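Local coordinates for immunomodulatory active chitinase (Trichuris suis, PDB 6G9C), which displays immunomodulatory properties and probably binds and hydrolyses chitin as a family 18 glycosyl hydrolase, at residues 88-93 / 141-146; 333-338 / 342-347. All blocks are in the same frame, centred on the assembly; numbering follows the deposited sequence.

Contact 1 of 2, residues 88-93 / 141-146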
loop_
_atom_site.group_PDB
_atom_site.type_symbol
_atom_site.label_atom_id
_atom_site.label_comp_id
_atom_site.label_asym_id
_atom_site.label_seq_id
_atom_site.Cartn_x
_atom_site.Cartn_y
_atom_site.Cartn_z
ATOM N N VAL A 88 7.402 4.397 -11.706
ATOM C CA VAL A 88 7.769 5.460 -10.772
ATOM C C VAL A 88 6.544 6.168 -10.206
ATOM O O VAL A 88 6.357 6.232 -8.985
ATOM C CB VAL A 88 8.714 6.477 -11.446
ATOM C CG1 VAL A 88 9.067 7.592 -10.484
ATOM C CG2 VAL A 88 9.989 5.791 -11.932
ATOM N N LEU A 89 5.694 6.699 -11.085
ATOM C CA LEU A 89 4.663 7.627 -10.635
ATOM C C LEU A 89 3.482 6.921 -9.974
ATOM O O LEU A 89 2.997 7.393 -8.939
ATOM C CB LEU A 89 4.189 8.493 -11.807
ATOM C CG LEU A 89 5.250 9.396 -12.437
ATOM C CD1 LEU A 89 4.591 10.253 -13.516
ATOM C CD2 LEU A 89 5.945 10.280 -11.372
ATOM N N TYR A 90 2.975 5.828 -10.563
ATOM C CA TYR A 90 1.920 5.065 -9.894
ATOM C C TYR A 90 2.313 4.686 -8.471
ATOM O O TYR A 90 1.544 4.987 -7.541
ATOM C CB TYR A 90 1.554 3.771 -10.647
ATOM C CG TYR A 90 0.868 3.894 -11.995
ATOM C CD1 TYR A 90 0.402 5.116 -12.484
ATOM C CD2 TYR A 90 0.689 2.758 -12.785
ATOM C CE1 TYR A 90 -0.226 5.190 -13.735
ATOM C CE2 TYR A 90 0.079 2.826 -14.013
ATOM C CZ TYR A 90 -0.383 4.035 -14.486
ATOM O OH TYR A 90 -0.989 4.058 -15.729
ATOM N N PRO A 91 3.451 4.028 -8.222
ATOM C CA PRO A 91 3.778 3.691 -6.829
ATOM C C PRO A 91 4.061 4.913 -5.989
ATOM O O PRO A 91 3.804 4.883 -4.781
ATOM C CB PRO A 91 5.018 2.797 -6.956
ATOM C CG PRO A 91 5.624 3.181 -8.232
ATOM C CD PRO A 91 4.488 3.532 -9.146
ATOM N N GLY A 92 4.585 5.983 -6.596
ATOM C CA GLY A 92 4.778 7.218 -5.858
ATOM C C GLY A 92 3.476 7.784 -5.325
ATOM O O GLY A 92 3.415 8.252 -4.186
ATOM N N VAL A 93 2.417 7.750 -6.141
ATOM C CA VAL A 93 1.115 8.195 -5.655
ATOM C C VAL A 93 0.579 7.229 -4.607
ATOM O O VAL A 93 0.097 7.657 -3.550
ATOM C CB VAL A 93 0.121 8.387 -6.816
ATOM C CG1 VAL A 93 -1.278 8.702 -6.264
ATOM C CG2 VAL A 93 0.575 9.515 -7.741
ATOM N N GLN A 141 -5.855 -3.846 -11.413
ATOM C CA GLN A 141 -5.435 -4.694 -10.301
ATOM C C GLN A 141 -3.923 -4.883 -10.282
ATOM O O GLN A 141 -3.319 -4.929 -9.204
ATOM C CB GLN A 141 -6.148 -6.052 -10.345
ATOM C CG GLN A 141 -7.646 -5.975 -10.034
ATOM C CD GLN A 141 -8.125 -7.070 -9.071
ATOM O OE1 GLN A 141 -7.782 -8.242 -9.221
ATOM N NE2 GLN A 141 -8.939 -6.684 -8.090
ATOM N N GLN A 142 -3.288 -4.988 -11.459
ATOM C CA GLN A 142 -1.836 -5.131 -11.492
ATOM C C GLN A 142 -1.151 -3.930 -10.849
ATOM O O GLN A 142 -0.078 -4.073 -10.256
ATOM C CB GLN A 142 -1.335 -5.300 -12.929
ATOM C CG GLN A 142 -1.655 -6.662 -13.572
ATOM C CD GLN A 142 -1.547 -6.656 -15.102
ATOM O OE1 GLN A 142 -1.427 -5.602 -15.739
ATOM N NE2 GLN A 142 -1.603 -7.843 -15.696
ATOM N N ASN A 143 -1.761 -2.750 -10.935
ATOM C CA ASN A 143 -1.116 -1.523 -10.502
ATOM C C ASN A 143 -1.733 -0.956 -9.231
ATOM O O ASN A 143 -1.404 0.178 -8.836
ATOM C CB ASN A 143 -1.130 -0.509 -11.650
ATOM C CG ASN A 143 -0.199 -0.928 -12.785
ATOM O OD1 ASN A 143 1.023 -0.874 -12.646
ATOM N ND2 ASN A 143 -0.772 -1.386 -13.893
ATOM N N LYS A 144 -2.589 -1.740 -8.563
ATOM C CA LYS A 144 -3.071 -1.465 -7.208
ATOM C C LYS A 144 -4.021 -0.276 -7.156
ATOM O O LYS A 144 -4.120 0.390 -6.125
ATOM C CB LYS A 144 -1.903 -1.238 -6.231
ATOM C CG LYS A 144 -0.830 -2.315 -6.267
ATOM C CD LYS A 144 -1.384 -3.658 -5.862
ATOM C CE LYS A 144 -0.374 -4.421 -5.012
ATOM N NZ LYS A 144 0.937 -4.576 -5.697
ATOM N N PHE A 145 -4.722 0.014 -8.250
ATOM C CA PHE A 145 -5.700 1.091 -8.228
ATOM C C PHE A 145 -6.950 0.682 -7.450
ATOM O O PHE A 145 -7.292 -0.503 -7.336
ATOM C CB PHE A 145 -6.074 1.518 -9.655
ATOM C CG PHE A 145 -5.024 2.377 -10.310
ATOM C CD1 PHE A 145 -4.965 3.738 -10.045
ATOM C CD2 PHE A 145 -4.079 1.817 -11.150
ATOM C CE1 PHE A 145 -3.982 4.536 -10.618
ATOM C CE2 PHE A 145 -3.096 2.612 -11.741
ATOM C CZ PHE A 145 -3.046 3.969 -11.466
ATOM N N ASP A 146 -7.619 1.687 -6.895
ATOM C CA ASP A 146 -8.867 1.521 -6.165
ATOM C C ASP A 146 -10.098 1.696 -7.044
ATOM O O ASP A 146 -11.215 1.460 -6.572
ATOM C CB ASP A 146 -8.929 2.537 -5.022
ATOM C CG ASP A 146 -7.846 2.305 -3.997
ATOM O OD1 ASP A 146 -7.814 1.196 -3.416
ATOM O OD2 ASP A 146 -6.991 3.204 -3.813
#

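Contact 2 of 2, residues 333-338 / 342-347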
loop_
_atom_site.group_PDB
_atom_site.type_symbol
_atom_site.label_atom_id
_atom_site.label_comp_id
_atom_site.label_asym_id
_atom_site.label_seq_id
_atom_site.Cartn_x
_atom_site.Cartn_y
_atom_site.Cartn_z
ATOM N N PRO A 333 -12.575 36.162 -9.866
ATOM C CA PRO A 333 -11.692 37.283 -10.193
ATOM C C PRO A 333 -11.188 37.214 -11.620
ATOM O O PRO A 333 -11.206 36.146 -12.244
ATOM C CB PRO A 333 -10.540 37.100 -9.206
ATOM C CG PRO A 333 -10.419 35.608 -9.150
ATOM C CD PRO A 333 -11.829 35.067 -9.220
ATOM N N TYR A 334 -10.749 38.347 -12.155
ATOM C CA TYR A 334 -9.963 38.319 -13.367
ATOM C C TYR A 334 -8.732 39.191 -13.174
ATOM O O TYR A 334 -8.658 40.005 -12.247
ATOM C CB TYR A 334 -10.784 38.719 -14.605
ATOM C CG TYR A 334 -11.327 40.133 -14.681
ATOM C CD1 TYR A 334 -10.601 41.145 -15.301
ATOM C CD2 TYR A 334 -12.602 40.432 -14.212
ATOM C CE1 TYR A 334 -11.118 42.431 -15.422
ATOM C CE2 TYR A 334 -13.137 41.709 -14.345
ATOM C CZ TYR A 334 -12.381 42.704 -14.939
ATOM O OH TYR A 334 -12.898 43.967 -15.049
ATOM N N LEU A 335 -7.743 38.961 -14.031
ATOM C CA LEU A 335 -6.430 39.579 -13.920
ATOM C C LEU A 335 -6.120 40.308 -15.216
ATOM O O LEU A 335 -6.342 39.764 -16.307
ATOM C CB LEU A 335 -5.357 38.521 -13.641
ATOM C CG LEU A 335 -4.014 39.075 -13.177
ATOM C CD1 LEU A 335 -4.099 39.343 -11.692
ATOM C CD2 LEU A 335 -2.883 38.116 -13.477
ATOM N N VAL A 336 -5.627 41.535 -15.100
ATOM C CA VAL A 336 -5.218 42.329 -16.252
ATOM C C VAL A 336 -3.774 42.758 -16.046
ATOM O O VAL A 336 -3.427 43.301 -14.989
ATOM C CB VAL A 336 -6.121 43.558 -16.454
ATOM C CG1 VAL A 336 -5.773 44.242 -17.769
ATOM C CG2 VAL A 336 -7.591 43.160 -16.415
ATOM N N GLN A 337 -2.940 42.533 -17.063
ATOM C CA GLN A 337 -1.542 42.970 -17.036
ATOM C C GLN A 337 -1.185 43.406 -18.454
ATOM O O GLN A 337 -0.927 42.558 -19.315
ATOM C CB GLN A 337 -0.641 41.845 -16.546
ATOM C CG GLN A 337 0.823 42.198 -16.375
ATOM C CD GLN A 337 1.667 40.958 -16.102
ATOM O OE1 GLN A 337 1.634 39.983 -16.865
ATOM N NE2 GLN A 337 2.408 40.982 -15.011
ATOM N N GLY A 338 -1.186 44.718 -18.692
ATOM C CA GLY A 338 -0.987 45.203 -20.052
ATOM C C GLY A 338 -2.149 44.749 -20.915
ATOM O O GLY A 338 -3.318 44.969 -20.577
ATOM N N PHE A 342 -6.901 37.530 -17.895
ATOM C CA PHE A 342 -7.139 36.153 -17.488
ATOM C C PHE A 342 -8.351 36.082 -16.577
ATOM O O PHE A 342 -8.472 36.869 -15.637
ATOM C CB PHE A 342 -5.946 35.553 -16.735
ATOM C CG PHE A 342 -4.639 35.646 -17.458
ATOM C CD1 PHE A 342 -3.812 36.755 -17.291
ATOM C CD2 PHE A 342 -4.195 34.591 -18.243
ATOM C CE1 PHE A 342 -2.593 36.831 -17.946
ATOM C CE2 PHE A 342 -2.963 34.663 -18.893
ATOM C CZ PHE A 342 -2.172 35.770 -18.743
ATOM N N SER A 343 -9.223 35.119 -16.833
ATOM C CA SER A 343 -10.221 34.723 -15.854
ATOM C C SER A 343 -9.670 33.535 -15.072
ATOM O O SER A 343 -9.149 32.592 -15.666
ATOM C CB SER A 343 -11.530 34.352 -16.550
ATOM O OG SER A 343 -12.332 33.538 -15.711
ATOM N N TYR A 344 -9.763 33.574 -13.750
ATOM C CA TYR A 344 -9.147 32.508 -12.971
ATOM C C TYR A 344 -9.973 32.285 -11.711
ATOM O O TYR A 344 -11.039 32.875 -11.540
ATOM C CB TYR A 344 -7.676 32.827 -12.634
ATOM C CG TYR A 344 -7.452 33.982 -11.678
ATOM C CD1 TYR A 344 -7.638 35.304 -12.084
ATOM C CD2 TYR A 344 -7.011 33.752 -10.371
ATOM C CE1 TYR A 344 -7.412 36.362 -11.212
ATOM C CE2 TYR A 344 -6.784 34.808 -9.489
ATOM C CZ TYR A 344 -6.996 36.107 -9.911
ATOM O OH TYR A 344 -6.760 37.155 -9.039
ATOM N N ASP A 345 -9.490 31.390 -10.850
ATOM C CA ASP A 345 -10.121 31.142 -9.559
ATOM C C ASP A 345 -9.102 31.298 -8.439
ATOM O O ASP A 345 -7.910 31.017 -8.609
ATOM C CB ASP A 345 -10.771 29.744 -9.519
ATOM C CG ASP A 345 -12.180 29.756 -10.103
ATOM O OD1 ASP A 345 -12.308 29.641 -11.343
ATOM O OD2 ASP A 345 -13.147 29.917 -9.324
ATOM N N ASP A 346 -9.571 31.772 -7.290
ATOM C CA ASP A 346 -8.661 32.066 -6.195
ATOM C C ASP A 346 -9.334 31.676 -4.885
ATOM O O ASP A 346 -10.373 31.006 -4.876
ATOM C CB ASP A 346 -8.217 33.538 -6.257
ATOM C CG ASP A 346 -9.337 34.538 -5.913
ATOM O OD1 ASP A 346 -10.511 34.139 -5.736
ATOM O OD2 ASP A 346 -9.021 35.752 -5.814
ATOM N N VAL A 347 -8.745 32.107 -3.765
ATOM C CA VAL A 347 -9.284 31.701 -2.468
ATOM C C VAL A 347 -10.709 32.212 -2.298
ATOM O O VAL A 347 -11.590 31.488 -1.819
ATOM C CB VAL A 347 -8.379 32.167 -1.313
ATOM C CG1 VAL A 347 -9.069 31.879 -0.002
ATOM C CG2 VAL A 347 -7.038 31.439 -1.356
HETATM O O HOH W 1 -13.160 35.188 -13.962
#

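Contact 1 of 2, residues 88-93 / 141-146
Asn143 and Phe145 converge on one ring, that of Tyr90, where the end of helix 126-142 passes the flank of helix 85-94. The last helical residues, Gln141 and Gln142, turn instead to the second subunit, bonding to its Thr181 and Ser182. Asn143, the first residue to leave helical geometry, sets its side-chain oxygen at the edge of the Tyr90 ring and in its plane, with OD1 3.6 Å from CD2 of Tyr90. The amide and ring planes stand 72° apart, so the two do not stack. The nitrogen of that amide, ND2, is held by the carbonyl of Phe139, in the last turn of helix 126-142, which fixes which end of the amide faces Tyr90. Lys144 then takes positive phi as the C-prime residue of a Schellman motif, and this turn leads the chain to Phe145, whose ring comes in over one face of Tyr90. With CG beside the backbone N (chi1 -77°), the Phe145 ring presents CZ over the centre of that face, 3.7 Å above its plane. The pair is T-shaped, with ring centroids 4.9 Å apart and planes at 81°; Tyr67 and Leu107 on the neighbouring strands also pack here. Asp146 follows, tied to Lys97 and Val105; it opens the DxxDxDxE signature of family 18, which runs into strand 147-151 of the TIM barrel. No hydrogen bond crosses this contact. Its polarity lies in the ring instead: the C-H edge of Tyr90 meets an amide oxygen while its pi face receives the C-H edge of Phe145, two approaches that are probably both electrostatically favourable.

Contact 2 of 2, residues 333-338 / 342-347
Leu335 and Phe342 form the hydrogen-bonded pair of a tight antiparallel hairpin, each backbone amide answering the other's carbonyl. Leu335 N reaches Phe342 O at 2.7 Å, and Phe342 N reaches Leu335 O at 2.8 Å. Tyr334 and Ser343 make the adjoining non-hydrogen-bonded pair. Beyond them the strands begin to part: Tyr344 N still bonds to Pro333 O, but only weakly, at 3.3 Å. That carbonyl gains a second donor, a water 2.8 Å from Pro333 O, and the same water links to OG of Ser343, which also meets the backbone N of Asn233. Past the strand pairing, Pro333 lies over one face of the Tyr344 ring in a CH-pi contact, its CG 3.6 Å from the ring centroid. CG of Tyr344 sits between its backbone N and carbonyl carbon (chi1 68°), which folds the ring back under the proline. The carboxylate of Asp346 passes the other way along Pro333, with its CG 3.6 Å from CG of the proline. Asp346 OD1 N-caps helix 347-360, while OD2 forms a salt bridge to Arg324. OD2 of Asp345 forms a salt bridge to Lys353 and a hydrogen bond with Ser349. Where this hairpin of the alpha+beta insertion domain runs into helix 347-360, the buried Asp346 has a partner on each carboxylate oxygen, and the helix start and Arg324 would be expected to stabilise its negative charge.

In the fold
From the N terminus, helix 85-94 follows barrel strand 64-72. The chain then runs through strand 104-110 and helices 117-122 and 126-142 before contact 1 closes this 47-residue excursion at the entry to strand 147-151. Much later, between barrel strands 268-281 and 364-368, comes the insertion in which contact 2 closes a hairpin after only three intervening residues and leads into helix 347-360. The two neither nest nor cross: they follow in series, on opposite sides of the chain's centre, with nearest atoms about 23 Å apart. Contact 1 ties helix 85-94 to the turn between helix 126-142 and strand 147-151, beside the second subunit; contact 2 joins the insertion's strands to the helix that returns to the barrel.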